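Local structure of branched-chain alpha-ketoacid decarboxylase (Lactococcus lactis, 2VBF) at residues P231-A235 with L257-L262; I427-P432 with G453-V459; H446-D452 with I473-N479. The protein decarboxylates branched-chain alpha-keto acids, and probably aromatic ones, to aldehydes with the help of thiamine diphosphate and a magnesium ion. One frame throughout, in Å; residues are numbered along the deposited sequence.

How the contacts relate
Contact 1 comes first along the chain and closes before the others open. It pairs two parallel strands of the central domain, 231-235 and 259-261, closing a 21-residue connection that is mostly helical. Its centre lies about 32 Å from the centre of contact 2 and 30 Å from that of contact 3; these two share the C-terminal domain and cross in sequence. Contact 2 opens at 427-432, contact 3 at 446-452; 453-459 then closes contact 2 and 473-479 closes contact 3. Strand 445-451 is thus flanked in the chain by the two helices of contact 2, and Thr-430 and Phe-431 pack on its Leu-448 and Ile-450. Both contacts touch the same thiamine diphosphate.

Contact 1: residues P231-A235 with L257-L262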
loop_
_atom_site.group_PDB
_atom_site.type_symbol
_atom_site.label_atom_id
_atom_site.label_comp_id
_atom_site.label_asym_id
_atom_site.label_seq_id
_atom_site.Cartn_x
_atom_site.Cartn_y
_atom_site.Cartn_z
ATOM N N PRO A 231 33.785 24.186 19.295
ATOM C CA PRO A 231 33.377 23.034 18.507
ATOM C C PRO A 231 31.873 22.822 18.583
ATOM O O PRO A 231 31.236 23.223 19.560
ATOM C CB PRO A 231 34.096 21.876 19.197
ATOM C CG PRO A 231 34.133 22.279 20.625
ATOM C CD PRO A 231 34.374 23.783 20.586
ATOM N N VAL A 232 31.306 22.178 17.569
ATOM C CA VAL A 232 29.924 21.720 17.650
ATOM C C VAL A 232 29.831 20.344 16.988
ATOM O O VAL A 232 30.465 20.079 15.957
ATOM C CB VAL A 232 28.921 22.732 17.017
ATOM C CG1 VAL A 232 29.052 22.761 15.501
ATOM C CG2 VAL A 232 27.458 22.394 17.430
ATOM N N VAL A 233 29.087 19.450 17.634
ATOM C CA VAL A 233 28.786 18.134 17.088
ATOM C C VAL A 233 27.372 18.187 16.521
ATOM O O VAL A 233 26.473 18.763 17.133
ATOM C CB VAL A 233 28.863 17.042 18.169
ATOM C CG1 VAL A 233 28.592 15.648 17.561
ATOM C CG2 VAL A 233 30.216 17.077 18.854
ATOM N N ILE A 234 27.178 17.624 15.333
ATOM C CA ILE A 234 25.837 17.463 14.788
ATOM C C ILE A 234 25.606 15.957 14.599
ATOM O O ILE A 234 26.341 15.305 13.853
ATOM C CB ILE A 234 25.640 18.220 13.440
ATOM C CG1 ILE A 234 26.131 19.672 13.542
ATOM C CG2 ILE A 234 24.165 18.148 13.000
ATOM C CD1 ILE A 234 25.953 20.481 12.257
ATOM N N ALA A 235 24.615 15.400 15.300
ATOM C CA ALA A 235 24.286 13.975 15.190
ATOM C C ALA A 235 23.028 13.803 14.333
ATOM O O ALA A 235 22.121 14.634 14.378
ATOM C CB ALA A 235 24.092 13.351 16.557
ATOM N N LEU A 257 30.920 18.668 25.036
ATOM C CA LEU A 257 30.908 19.321 23.722
ATOM C C LEU A 257 29.505 19.793 23.374
ATOM O O LEU A 257 28.540 19.062 23.608
ATOM C CB LEU A 257 31.406 18.370 22.631
ATOM C CG LEU A 257 32.911 18.082 22.605
ATOM C CD1 LEU A 257 33.204 16.816 21.804
ATOM C CD2 LEU A 257 33.685 19.289 22.043
ATOM N N PRO A 258 29.376 21.016 22.816
ATOM C CA PRO A 258 28.073 21.446 22.303
ATOM C C PRO A 258 27.574 20.485 21.222
ATOM O O PRO A 258 28.369 20.002 20.413
ATOM C CB PRO A 258 28.361 22.837 21.709
ATOM C CG PRO A 258 29.612 23.285 22.387
ATOM C CD PRO A 258 30.405 22.054 22.638
ATOM N N ILE A 259 26.279 20.187 21.253
ATOM C CA ILE A 259 25.680 19.277 20.272
ATOM C C ILE A 259 24.279 19.712 19.851
ATOM O O ILE A 259 23.479 20.207 20.653
ATOM C CB ILE A 259 25.649 17.798 20.779
ATOM C CG1 ILE A 259 25.079 16.853 19.698
ATOM C CG2 ILE A 259 24.835 17.672 22.071
ATOM C CD1 ILE A 259 25.495 15.411 19.846
ATOM N N THR A 260 24.022 19.523 18.562
ATOM C CA THR A 260 22.721 19.741 17.965
ATOM C C THR A 260 22.392 18.517 17.102
ATOM O O THR A 260 23.267 17.702 16.817
ATOM C CB THR A 260 22.716 21.060 17.139
ATOM O OG1 THR A 260 21.401 21.330 16.648
ATOM C CG2 THR A 260 23.728 21.028 15.988
ATOM N N THR A 261 21.118 18.364 16.756
ATOM C CA THR A 261 20.692 17.434 15.717
ATOM C C THR A 261 19.781 18.177 14.754
ATOM O O THR A 261 19.228 19.237 15.075
ATOM C CB THR A 261 19.935 16.189 16.276
ATOM O OG1 THR A 261 18.597 16.551 16.648
ATOM C CG2 THR A 261 20.659 15.594 17.485
ATOM N N LEU A 262 19.626 17.622 13.561
ATOM C CA LEU A 262 18.552 18.056 12.667
ATOM C C LEU A 262 17.261 17.426 13.187
ATOM O O LEU A 262 17.280 16.596 14.107
ATOM C CB LEU A 262 18.821 17.592 11.230
ATOM C CG LEU A 262 20.180 17.912 10.604
ATOM C CD1 LEU A 262 20.179 17.460 9.150
ATOM C CD2 LEU A 262 20.514 19.384 10.714
HETATM O O HOH W 1 20.558 15.300 12.620
#
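Against the carbonyl oxygen of Pro-231 the Pro-258 ring sets its CB, CG and CD, with CG nearest to Pro-231 O at 3.3 Å. The next carbonyl to be met is that of Val-233, whose oxygen takes the N-H of Thr-260 (N to O 2.9 Å) and a CA-H...O contact from Ile-259 CA, just before it. Val-233 N bonds to Pro-258 O at 2.9 Å, and Ala-235 N to Thr-260 O at 3.1 Å.

These bonds make a parallel ladder in which Val-233 faces Ile-259 and Ile-234 faces Thr-260. Val-233 has CG1 opposite its backbone N (chi1 -178°), which carries this methyl to Ile-259 CD1 (3.9 Å) and leaves CG2 beside Leu-257 CB. Ala-235 CB meets the same Ile-259 CD1, on the face where Ile-259 also packs on Val-248 and Val-252 of helix 245-255. On the other face Ile-234 and Thr-260 lie side by side, CG1 to CG2 3.7 Å, and Thr-260 OG1 turns to Gly-278 O of strand 276-279. Before the ladder, Leu-257 crosses Pro-231 at about a right angle, its CD2 only 3.3 Å from Pro-231 CG, a tight fit.

The strands are joined by a beta-alpha-beta crossover and stand next to one another in the central-domain sheet, whose first five strands run 3-2-1-4-5 as in a Rossmann-like fold. Both are interior strands, Val-232 and Ile-234 bonding onward to strand 298-302. The chemistry is therefore chiefly that of a buried apolar core held in step by backbone bonds; within it Pro-231 O has no hydrogen-bonding partner in the model and lies instead against the carbons of Pro-258.

Contact 2: residues I427-P432 with G453-V459. With TPP (thiamine diphosphate), chain F.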
loop_
_atom_site.group_PDB
_atom_site.type_symbol
_atom_site.label_atom_id
_atom_site.label_comp_id
_atom_site.label_asym_id
_atom_site.label_seq_id
_atom_site.Cartn_x
_atom_site.Cartn_y
_atom_site.Cartn_z
ATOM N N ILE A 427 2.803 9.888 4.781
ATOM C CA ILE A 427 1.761 10.077 5.779
ATOM C C ILE A 427 1.030 8.769 6.047
ATOM O O ILE A 427 0.767 7.990 5.122
ATOM C CB ILE A 427 0.763 11.232 5.474
ATOM C CG1 ILE A 427 -0.005 11.045 4.158
ATOM C CG2 ILE A 427 1.497 12.586 5.494
ATOM C CD1 ILE A 427 -1.305 11.877 4.083
ATOM N N GLY A 428 0.700 8.558 7.323
ATOM C CA GLY A 428 0.106 7.325 7.802
ATOM C C GLY A 428 1.120 6.426 8.480
ATOM O O GLY A 428 0.755 5.626 9.324
ATOM N N TYR A 429 2.386 6.546 8.070
ATOM C CA TYR A 429 3.494 5.792 8.643
ATOM C C TYR A 429 3.442 5.718 10.171
ATOM O O TYR A 429 3.641 4.648 10.752
ATOM C CB TYR A 429 4.844 6.410 8.200
ATOM C CG TYR A 429 6.016 5.974 9.054
ATOM C CD1 TYR A 429 6.604 4.738 8.874
ATOM C CD2 TYR A 429 6.521 6.808 10.048
ATOM C CE1 TYR A 429 7.681 4.341 9.669
ATOM C CE2 TYR A 429 7.589 6.418 10.852
ATOM C CZ TYR A 429 8.153 5.170 10.657
ATOM O OH TYR A 429 9.209 4.767 11.458
ATOM N N THR A 430 3.208 6.863 10.811
ATOM C CA THR A 430 3.433 6.971 12.254
ATOM C C THR A 430 2.536 6.100 13.138
ATOM O O THR A 430 2.939 5.738 14.249
ATOM C CB THR A 430 3.357 8.429 12.764
ATOM O OG1 THR A 430 2.107 9.005 12.381
ATOM C CG2 THR A 430 4.546 9.243 12.217
ATOM N N PHE A 431 1.335 5.783 12.675
ATOM C CA PHE A 431 0.416 5.016 13.502
ATOM C C PHE A 431 0.908 3.570 13.671
ATOM O O PHE A 431 1.236 3.165 14.785
ATOM C CB PHE A 431 -1.057 5.172 13.067
ATOM C CG PHE A 431 -2.023 4.337 13.883
ATOM C CD1 PHE A 431 -1.986 4.360 15.286
ATOM C CD2 PHE A 431 -2.970 3.549 13.262
ATOM C CE1 PHE A 431 -2.881 3.570 16.034
ATOM C CE2 PHE A 431 -3.851 2.749 14.006
ATOM C CZ PHE A 431 -3.811 2.783 15.395
ATOM N N PRO A 432 1.044 2.791 12.576
ATOM C CA PRO A 432 1.654 1.474 12.800
ATOM C C PRO A 432 3.083 1.552 13.368
ATOM O O PRO A 432 3.486 0.712 14.186
ATOM C CB PRO A 432 1.642 0.833 11.399
ATOM C CG PRO A 432 0.627 1.615 10.607
ATOM C CD PRO A 432 0.660 3.003 11.168
ATOM N N GLY A 453 -5.988 13.495 8.535
ATOM C CA GLY A 453 -5.797 13.066 7.157
ATOM C C GLY A 453 -4.865 11.881 7.058
ATOM O O GLY A 453 -5.078 10.998 6.233
ATOM N N SER A 454 -3.831 11.874 7.907
ATOM C CA SER A 454 -2.823 10.805 7.923
ATOM C C SER A 454 -3.341 9.543 8.580
ATOM O O SER A 454 -3.070 8.431 8.108
ATOM C CB SER A 454 -1.565 11.286 8.642
ATOM O OG SER A 454 -0.934 12.340 7.931
ATOM N N LEU A 455 -4.092 9.690 9.674
ATOM C CA LEU A 455 -4.717 8.519 10.325
ATOM C C LEU A 455 -5.576 7.711 9.351
ATOM O O LEU A 455 -5.606 6.501 9.420
ATOM C CB LEU A 455 -5.570 8.932 11.530
ATOM C CG LEU A 455 -6.302 7.770 12.225
ATOM C CD1 LEU A 455 -5.322 6.796 12.911
ATOM C CD2 LEU A 455 -7.334 8.298 13.232
ATOM N N GLN A 456 -6.246 8.394 8.423
ATOM C CA GLN A 456 -7.144 7.728 7.502
ATOM C C GLN A 456 -6.420 6.716 6.584
ATOM O O GLN A 456 -7.035 5.778 6.088
ATOM C CB GLN A 456 -7.916 8.755 6.681
ATOM C CG GLN A 456 -8.889 9.602 7.518
ATOM C CD GLN A 456 -10.018 10.221 6.712
ATOM O OE1 GLN A 456 -10.213 9.892 5.549
ATOM N NE2 GLN A 456 -10.792 11.116 7.349
ATOM N N LEU A 457 -5.116 6.880 6.389
ATOM C CA LEU A 457 -4.361 5.940 5.546
ATOM C C LEU A 457 -4.077 4.588 6.211
ATOM O O LEU A 457 -3.904 3.580 5.514
ATOM C CB LEU A 457 -3.028 6.516 5.071
ATOM C CG LEU A 457 -3.098 7.624 4.012
ATOM C CD1 LEU A 457 -3.168 8.985 4.693
ATOM C CD2 LEU A 457 -1.918 7.569 3.029
ATOM N N THR A 458 -4.004 4.562 7.547
ATOM C CA THR A 458 -3.484 3.385 8.280
ATOM C C THR A 458 -4.298 2.992 9.533
ATOM O O THR A 458 -3.852 2.159 10.336
ATOM C CB THR A 458 -2.001 3.606 8.714
ATOM O OG1 THR A 458 -1.914 4.768 9.543
ATOM C CG2 THR A 458 -1.056 3.751 7.498
ATOM N N VAL A 459 -5.521 3.518 9.637
ATOM C CA VAL A 459 -6.394 3.331 10.795
ATOM C C VAL A 459 -6.636 1.874 11.209
ATOM O O VAL A 459 -6.845 1.599 12.388
ATOM C CB VAL A 459 -7.772 4.033 10.551
ATOM C CG1 VAL A 459 -8.557 3.287 9.491
ATOM C CG2 VAL A 459 -8.571 4.131 11.859
HETATM N "N1'" TPP F . 0.585 10.594 0.424
HETATM C "C2'" TPP F . 1.562 9.985 1.166
HETATM C CM2 TPP F . 1.583 8.484 1.252
HETATM N "N3'" TPP F . 2.504 10.756 1.800
HETATM C "C4'" TPP F . 2.483 12.131 1.697
HETATM N "N4'" TPP F . 3.415 12.824 2.307
HETATM C "C5'" TPP F . 1.473 12.763 0.963
HETATM C "C6'" TPP F . 0.521 11.984 0.319
HETATM C "C7'" TPP F . 1.398 14.269 0.858
HETATM N N3 TPP F . 1.068 14.899 2.132
HETATM C C2 TPP F . 1.960 15.442 3.040
HETATM S S1 TPP F . 1.315 16.088 4.374
HETATM C C5 TPP F . -0.169 15.736 3.823
HETATM C C4 TPP F . -0.199 15.091 2.587
HETATM C CM4 TPP F . -1.444 14.663 1.860
HETATM C C6 TPP F . -1.354 16.151 4.672
HETATM C C7 TPP F . -1.384 15.540 6.065
HETATM O O7 TPP F . -2.558 16.019 6.675
HETATM P PA TPP F . -2.882 15.746 8.212
HETATM O O1A TPP F . -2.447 14.358 8.628
HETATM O O2A TPP F . -4.370 15.964 8.414
HETATM O O3A TPP F . -1.919 16.802 8.969
HETATM P PB TPP F . -2.245 18.342 9.369
HETATM O O1B TPP F . -1.215 19.177 8.663
HETATM O O2B TPP F . -2.034 18.416 10.855
HETATM O O3B TPP F . -3.654 18.703 8.991
#
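Ile-427 and Leu-457 make one apolar meeting, crossing at about a right angle with CD1 to CD1 a tight 3.5 Å. With Ile-427 CG1 between its backbone N and carbonyl carbon (chi1 60°), CG1 faces the pyrimidine of thiamine diphosphate, 3.5 Å from C2', and CG2, beside the backbone N, the thiazolium sulfur S1; CD1 approaches the thiazolium methyl CM4. In a second apolar meeting Leu-455 CD1 lies over one face of the Phe-431 ring, 4.0 Å from CD2. Pro-432 CG and CD rest on Thr-458 CB.

Contact with both rings is what is expected of the bulky residue that supports the V-shaped cofactor in thiamine diphosphate enzymes. Helix 452-458 follows strand 445-451 in the C-terminal, diphosphate-binding domain, and its N-terminal end holds the phosphate.

Polar contacts make up the rest. Thr-458 OG1 gives its proton to Gly-428 O (2.8 Å), approaching 16° from the carbonyl plane at a bent C=O...O angle of 123°. Gly-428 has no side chain to separate it from the helix, and its CA makes a CA-H...O contact with Ser-454 O; its N binds Glu-399. The carbonyl oxygens of Thr-458 and Val-459 lie at the edge of the Phe-431 ring, near its plane. Ser-454 grips O1A of the diphosphate twice, by its N and, at 2.6 Å, by OG, which also touches Ile-427 CB. Gly-453 N takes O2A at 3.0 Å. Leu-457 O accepts a bond from Asn-71 of the second subunit.

Contact 3: residues H446-D452 with I473-N479; sequences HLLFIGD and ICFIINN. With MG (magnesium ion), chain E; TPP (thiamine diphosphate), chain F.
Asp-452 and Asn-479 share a first torsion, with CG held between the backbone N and the carbonyl carbon (chi1 51° and 53°), and this swings both OD1 atoms onto one magnesium ion. The metal stands 2.0 Å from Asp-452 OD1 and 2.1 Å from Asn-479 OD1; O2A and O3B of thiamine diphosphate, a water and Gly-481 O make six ligands. Asn-479 ND2 also bonds to diphosphate O3B (3.1 Å).

Behind the site the two strands pair in parallel through six backbone bonds, from Ile-473 N to His-446 O up to Asp-452 N to Ile-477 O (3.0 Å). Phe-449 and Phe-475 stand side by side on one face, planes 4° apart but slid so that they barely overlap (centroids 4.8 Å); Trp-383 meets the former edge-to-face.

Gly-451, Asp-452 and Gly-453 with Asn-478 and Asn-479 form the GDG...NN fingerprint of thiamine diphosphate enzymes. Bare of a side chain, Gly-451 brings CA within 3.3 Å of diphosphate O1A. The parallel pairing thus brings the residues just past the two strand ends, Asp-452 and Asn-479, to the same metal, whose charge probably offsets part of that of diphosphate and carboxylate, letting their oxygens lie close together around it.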
loop_
_atom_site.group_PDB
_atom_site.type_symbol
_atom_site.label_atom_id
_atom_site.label_comp_id
_atom_site.label_asym_id
_atom_site.label_seq_id
_atom_site.Cartn_x
_atom_site.Cartn_y
_atom_site.Cartn_z
ATOM N N HIS A 446 4.863 5.449 24.702
ATOM C CA HIS A 446 4.748 6.137 23.428
ATOM C C HIS A 446 3.578 7.105 23.386
ATOM O O HIS A 446 2.439 6.747 23.739
ATOM C CB HIS A 446 4.657 5.132 22.285
ATOM C CG HIS A 446 5.968 4.486 21.969
ATOM N ND1 HIS A 446 6.721 3.833 22.928
ATOM C CD2 HIS A 446 6.665 4.391 20.811
ATOM C CE1 HIS A 446 7.824 3.362 22.367
ATOM N NE2 HIS A 446 7.822 3.701 21.087
ATOM N N LEU A 447 3.891 8.318 22.954
ATOM C CA LEU A 447 2.934 9.372 22.697
ATOM C C LEU A 447 2.947 9.647 21.194
ATOM O O LEU A 447 3.973 10.053 20.646
ATOM C CB LEU A 447 3.323 10.636 23.462
ATOM C CG LEU A 447 2.977 10.665 24.962
ATOM C CD1 LEU A 447 3.765 9.636 25.765
ATOM C CD2 LEU A 447 3.211 12.053 25.499
ATOM N N LEU A 448 1.812 9.383 20.539
ATOM C CA LEU A 448 1.635 9.606 19.097
ATOM C C LEU A 448 0.836 10.865 18.807
ATOM O O LEU A 448 -0.241 11.053 19.359
ATOM C CB LEU A 448 0.899 8.424 18.466
ATOM C CG LEU A 448 0.508 8.543 16.988
ATOM C CD1 LEU A 448 1.767 8.658 16.109
ATOM C CD2 LEU A 448 -0.361 7.383 16.560
ATOM N N PHE A 449 1.366 11.684 17.906
ATOM C CA PHE A 449 0.661 12.820 17.363
ATOM C C PHE A 449 0.523 12.603 15.866
ATOM O O PHE A 449 1.519 12.630 15.132
ATOM C CB PHE A 449 1.417 14.105 17.664
ATOM C CG PHE A 449 1.571 14.361 19.146
ATOM C CD1 PHE A 449 0.584 15.036 19.848
ATOM C CD2 PHE A 449 2.663 13.872 19.834
ATOM C CE1 PHE A 449 0.704 15.245 21.213
ATOM C CE2 PHE A 449 2.788 14.083 21.200
ATOM C CZ PHE A 449 1.804 14.769 21.886
ATOM N N ILE A 450 -0.713 12.371 15.440
ATOM C CA ILE A 450 -1.032 12.094 14.044
ATOM C C ILE A 450 -2.239 12.927 13.602
ATOM O O ILE A 450 -3.188 13.116 14.366
ATOM C CB ILE A 450 -1.259 10.578 13.814
ATOM C CG1 ILE A 450 -1.426 10.276 12.317
ATOM C CG2 ILE A 450 -2.461 10.044 14.618
ATOM C CD1 ILE A 450 -1.350 8.780 11.996
ATOM N N GLY A 451 -2.185 13.449 12.379
ATOM C CA GLY A 451 -3.270 14.232 11.835
ATOM C C GLY A 451 -4.449 13.361 11.419
ATOM O O GLY A 451 -4.308 12.162 11.161
ATOM N N ASP A 452 -5.627 13.972 11.362
ATOM C CA ASP A 452 -6.804 13.316 10.824
ATOM C C ASP A 452 -6.594 12.726 9.422
ATOM O O ASP A 452 -6.935 11.569 9.176
ATOM C CB ASP A 452 -8.029 14.259 10.844
ATOM C CG ASP A 452 -7.781 15.646 10.219
ATOM O OD1 ASP A 452 -6.639 16.082 9.936
ATOM O OD2 ASP A 452 -8.791 16.346 10.029
ATOM N N ILE A 473 -0.324 6.522 24.240
ATOM C CA ILE A 473 -1.208 7.674 24.333
ATOM C C ILE A 473 -1.240 8.301 22.932
ATOM O O ILE A 473 -0.221 8.800 22.442
ATOM C CB ILE A 473 -0.715 8.698 25.369
ATOM C CG1 ILE A 473 -0.554 8.031 26.749
ATOM C CG2 ILE A 473 -1.662 9.926 25.411
ATOM C CD1 ILE A 473 0.199 8.883 27.760
ATOM N N CYS A 474 -2.400 8.228 22.284
ATOM C CA CYS A 474 -2.550 8.638 20.898
ATOM C C CYS A 474 -3.376 9.903 20.823
ATOM O O CYS A 474 -4.491 9.943 21.354
ATOM C CB CYS A 474 -3.236 7.539 20.104
ATOM S SG CYS A 474 -2.341 5.990 20.115
ATOM N N PHE A 475 -2.816 10.922 20.182
ATOM C CA PHE A 475 -3.478 12.209 19.944
ATOM C C PHE A 475 -3.770 12.352 18.458
ATOM O O PHE A 475 -2.843 12.354 17.647
ATOM C CB PHE A 475 -2.604 13.379 20.383
ATOM C CG PHE A 475 -2.335 13.422 21.853
ATOM C CD1 PHE A 475 -3.251 14.011 22.720
ATOM C CD2 PHE A 475 -1.173 12.883 22.367
ATOM C CE1 PHE A 475 -2.999 14.061 24.079
ATOM C CE2 PHE A 475 -0.914 12.917 23.730
ATOM C CZ PHE A 475 -1.824 13.510 24.588
ATOM N N ILE A 476 -5.047 12.477 18.113
ATOM C CA ILE A 476 -5.482 12.648 16.715
ATOM C C ILE A 476 -5.834 14.124 16.521
ATOM O O ILE A 476 -6.752 14.638 17.178
ATOM C CB ILE A 476 -6.705 11.760 16.355
ATOM C CG1 ILE A 476 -6.420 10.271 16.613
ATOM C CG2 ILE A 476 -7.117 11.982 14.889
ATOM C CD1 ILE A 476 -6.545 9.827 18.047
ATOM N N ILE A 477 -5.112 14.808 15.630
ATOM C CA ILE A 477 -5.364 16.225 15.390
ATOM C C ILE A 477 -6.451 16.400 14.330
ATOM O O ILE A 477 -6.202 16.332 13.143
ATOM C CB ILE A 477 -4.101 17.006 15.020
ATOM C CG1 ILE A 477 -3.049 16.847 16.129
ATOM C CG2 ILE A 477 -4.440 18.463 14.788
ATOM C CD1 ILE A 477 -1.782 17.630 15.912
ATOM N N ASN A 478 -7.674 16.623 14.798
ATOM C CA ASN A 478 -8.779 16.861 13.900
ATOM C C ASN A 478 -8.836 18.355 13.595
ATOM O O ASN A 478 -9.363 19.141 14.396
ATOM C CB ASN A 478 -10.085 16.363 14.518
ATOM C CG ASN A 478 -11.290 16.691 13.659
ATOM O OD1 ASN A 478 -11.177 17.388 12.645
ATOM N ND2 ASN A 478 -12.451 16.204 14.064
ATOM N N ASN A 479 -8.284 18.740 12.448
ATOM C CA ASN A 479 -8.380 20.114 11.947
ATOM C C ASN A 479 -9.112 20.169 10.596
ATOM O O ASN A 479 -8.873 21.066 9.785
ATOM C CB ASN A 479 -7.021 20.813 11.898
ATOM C CG ASN A 479 -6.002 20.015 11.150
ATOM O OD1 ASN A 479 -6.364 19.106 10.415
ATOM N ND2 ASN A 479 -4.735 20.312 11.354
HETATM MG MG MG E . -5.364 17.497 9.424
HETATM N "N1'" TPP F . 0.585 10.594 0.424
HETATM C "C2'" TPP F . 1.562 9.985 1.166
HETATM C CM2 TPP F . 1.583 8.484 1.252
HETATM N "N3'" TPP F . 2.504 10.756 1.800
HETATM C "C4'" TPP F . 2.483 12.131 1.697
HETATM N "N4'" TPP F . 3.415 12.824 2.307
HETATM C "C5'" TPP F . 1.473 12.763 0.963
HETATM C "C6'" TPP F . 0.521 11.984 0.319
HETATM C "C7'" TPP F . 1.398 14.269 0.858
HETATM N N3 TPP F . 1.068 14.899 2.132
HETATM C C2 TPP F . 1.960 15.442 3.040
HETATM S S1 TPP F . 1.315 16.088 4.374
HETATM C C5 TPP F . -0.169 15.736 3.823
HETATM C C4 TPP F . -0.199 15.091 2.587
HETATM C CM4 TPP F . -1.444 14.663 1.860
HETATM C C6 TPP F . -1.354 16.151 4.672
HETATM C C7 TPP F . -1.384 15.540 6.065
HETATM O O7 TPP F . -2.558 16.019 6.675
HETATM P PA TPP F . -2.882 15.746 8.212
HETATM O O1A TPP F . -2.447 14.358 8.628
HETATM O O2A TPP F . -4.370 15.964 8.414
HETATM O O3A TPP F . -1.919 16.802 8.969
HETATM P PB TPP F . -2.245 18.342 9.369
HETATM O O1B TPP F . -1.215 19.177 8.663
HETATM O O2B TPP F . -2.034 18.416 10.855
HETATM O O3B TPP F . -3.654 18.703 8.991
HETATM O O HOH W 2 -4.399 17.067 11.260
#